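Cytochrome c-555 (Chlorobium tepidum, PDB 4J20) carries electrons as a small basic monoheme c-type cytochrome of green sulfur bacteria, although its exact place in their photosynthesis is not established. Local coordinates at residues K53-K56 against M61-A64. The protein carries 2 engineered substitutions. Numbering follows the deposited sequence. Where two conformers were deposited one is given.
Sequences KGYK and MMPA. With HEB (heme b/c), chain I.
The carbonyl oxygen of K53 meets the methyl CB of A64, where the end of helix 44-53 meets the chain just beyond strand 61-62. Next comes G54, its CA 3.1 Å from M62 O in a CA-H...O contact; its positive phi favours glycine, and a CB here would run into A64 N. Y55 then forms an antiparallel hydrogen-bonded pair with M62, Y55 N to M62 O (3.0 Å) and M62 N to Y55 O (2.9 Å). With CG set between its backbone N and carbonyl carbon (chi1 76°), the Y55 ring crosses M62 at a slant, CE2 lying 3.6 Å from M62 CB, and carries its OH to 2.9 Å from propionate oxygen O1D of the heme. The ring also makes a cation-pi contact with K50, and OH a weak hydrogen bond with R39. Bent at chi2, M62 leads away from segment 53-56, placing SD 2.3 Å from the heme iron, whose other axial ligand is H20. Cutting Y55 back to an alanine is likely to strip cover from M62 CB and lose the K50 and R39 contacts. On the other face, K56 pairs with M61 without hydrogen bonds. The contact thus forms the short hairpin of strands 55-56 and 61-62, which follows helix 44-53 and brings the methionine ligand to the heme.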
loop_
_atom_site.group_PDB
_atom_site.type_symbol
_atom_site.label_atom_id
_atom_site.label_comp_id
_atom_site.label_asym_id
_atom_site.label_seq_id
_atom_site.Cartn_x
_atom_site.Cartn_y
_atom_site.Cartn_z
ATOM N N LYS A 53 -1.306 4.885 9.303
ATOM C CA LYS A 53 -1.897 6.105 9.885
ATOM C C LYS A 53 -2.994 6.740 9.039
ATOM O O LYS A 53 -3.914 7.375 9.563
ATOM C CB LYS A 53 -0.804 7.113 10.203
ATOM C CG LYS A 53 0.055 6.598 11.319
ATOM C CD LYS A 53 1.176 7.548 11.693
ATOM C CE LYS A 53 2.029 6.968 12.831
ATOM N NZ LYS A 53 1.184 6.397 13.910
ATOM N N GLY A 54 -2.911 6.530 7.729
ATOM C CA GLY A 54 -3.774 7.218 6.769
ATOM C C GLY A 54 -3.247 8.573 6.447
ATOM O O GLY A 54 -2.599 9.216 7.323
ATOM N N TYR A 55 -3.563 9.088 5.261
ATOM C CA TYR A 55 -3.198 10.461 4.943
ATOM C C TYR A 55 -3.937 10.872 3.697
ATOM O O TYR A 55 -4.477 10.041 2.977
ATOM C CB TYR A 55 -1.679 10.603 4.726
ATOM C CG TYR A 55 -1.194 10.075 3.397
ATOM C CD1 TYR A 55 -0.817 10.931 2.368
ATOM C CD2 TYR A 55 -1.088 8.716 3.155
ATOM C CE1 TYR A 55 -0.358 10.438 1.151
ATOM C CE2 TYR A 55 -0.614 8.250 1.950
ATOM C CZ TYR A 55 -0.250 9.073 0.983
ATOM O OH TYR A 55 0.201 8.563 -0.238
ATOM N N LYS A 56 -3.961 12.170 3.454
ATOM C CA LYS A 56 -4.463 12.723 2.177
ATOM C C LYS A 56 -3.333 13.402 1.459
ATOM O O LYS A 56 -2.672 14.262 2.018
ATOM C CB LYS A 56 -5.572 13.710 2.453
ATOM C CG LYS A 56 -6.796 13.135 3.043
ATOM C CD LYS A 56 -7.813 14.242 3.401
ATOM C CE LYS A 56 -8.851 13.762 4.401
ATOM N NZ LYS A 56 -9.713 14.915 4.856
ATOM N N MET A 61 -7.353 10.261 -0.920
ATOM C CA MET A 61 -7.383 9.850 0.475
ATOM C C MET A 61 -6.938 8.375 0.631
ATOM O O MET A 61 -7.590 7.481 0.105
ATOM C CB MET A 61 -8.828 10.014 0.954
ATOM C CG MET A 61 -8.923 10.272 2.387
ATOM S SD MET A 61 -8.743 8.761 3.312
ATOM C CE MET A 61 -7.677 9.326 4.667
ATOM N N MET A 62 -5.854 8.126 1.360
ATOM C CA MET A 62 -5.384 6.759 1.642
ATOM C C MET A 62 -5.826 6.460 3.078
ATOM O O MET A 62 -5.214 6.942 4.035
ATOM C CB MET A 62 -3.865 6.689 1.515
ATOM C CG MET A 62 -3.206 5.420 2.048
ATOM S SD MET A 62 -4.151 3.884 1.702
ATOM C CE MET A 62 -3.399 2.824 2.932
ATOM N N PRO A 63 -6.925 5.713 3.256
ATOM C CA PRO A 63 -7.458 5.523 4.634
ATOM C C PRO A 63 -6.544 4.675 5.501
ATOM O O PRO A 63 -5.854 3.754 4.999
ATOM C CB PRO A 63 -8.810 4.834 4.388
ATOM C CG PRO A 63 -8.619 4.086 3.050
ATOM C CD PRO A 63 -7.707 4.983 2.227
ATOM N N ALA A 64 -6.503 4.955 6.784
ATOM C CA ALA A 64 -5.695 4.230 7.754
ATOM C C ALA A 64 -5.988 2.737 7.676
ATOM O O ALA A 64 -7.147 2.301 7.733
ATOM C CB ALA A 64 -6.026 4.723 9.137
HETATM FE FE HEB I . -3.731 2.951 -0.382
HETATM C CHA HEB I . -1.662 5.498 -1.265
HETATM C CHB HEB I . -1.023 1.094 0.610
HETATM C CHC HEB I . -5.798 0.472 0.666
HETATM C CHD HEB I . -6.403 4.660 -1.619
HETATM N NA HEB I . -1.741 3.249 -0.315
HETATM C C1A HEB I . -1.053 4.378 -0.768
HETATM C C2A HEB I . 0.356 4.142 -0.610
HETATM C C3A HEB I . 0.515 2.917 -0.121
HETATM C C4A HEB I . -0.781 2.347 0.071
HETATM C CMA HEB I . 1.819 2.210 0.216
HETATM C CAA HEB I . 1.431 5.149 -1.020
HETATM C CBA HEB I . 2.002 5.879 0.199
HETATM C CGA HEB I . 3.005 6.958 -0.129
HETATM O O1A HEB I . 3.226 7.305 -1.326
HETATM O O2A HEB I . 3.551 7.514 0.858
HETATM N NB HEB I . -3.471 1.139 0.453
HETATM C C1B HEB I . -2.266 0.552 0.831
HETATM C C2B HEB I . -2.515 -0.682 1.513
HETATM C C3B HEB I . -3.846 -0.874 1.511
HETATM C C4B HEB I . -4.471 0.260 0.872
HETATM C CMB HEB I . -1.397 -1.573 1.994
HETATM C CAB HEB I . -4.659 -2.016 2.069
HETATM C CBB HEB I . -4.330 -2.334 3.536
HETATM N NC HEB I . -5.696 2.634 -0.502
HETATM C C1C HEB I . -6.371 1.545 0.025
HETATM C C2C HEB I . -7.787 1.691 -0.206
HETATM C C3C HEB I . -7.948 2.825 -0.898
HETATM C C4C HEB I . -6.679 3.449 -1.045
HETATM C CMC HEB I . -8.805 0.613 0.165
HETATM C CAC HEB I . -9.231 3.414 -1.474
HETATM C CBC HEB I . -10.365 3.685 -0.487
HETATM N ND HEB I . -3.978 4.745 -1.262
HETATM C C1D HEB I . -5.185 5.279 -1.695
HETATM C C2D HEB I . -4.979 6.547 -2.304
HETATM C C3D HEB I . -3.560 6.803 -2.203
HETATM C C4D HEB I . -2.994 5.652 -1.552
HETATM C CMD HEB I . -5.997 7.476 -2.915
HETATM C CAD HEB I . -2.801 8.016 -2.712
HETATM C CBD HEB I . -2.783 9.203 -1.721
HETATM C CGD HEB I . -2.003 10.332 -2.272
HETATM O O1D HEB I . -0.792 10.157 -2.482
HETATM O O2D HEB I . -2.552 11.369 -2.554
#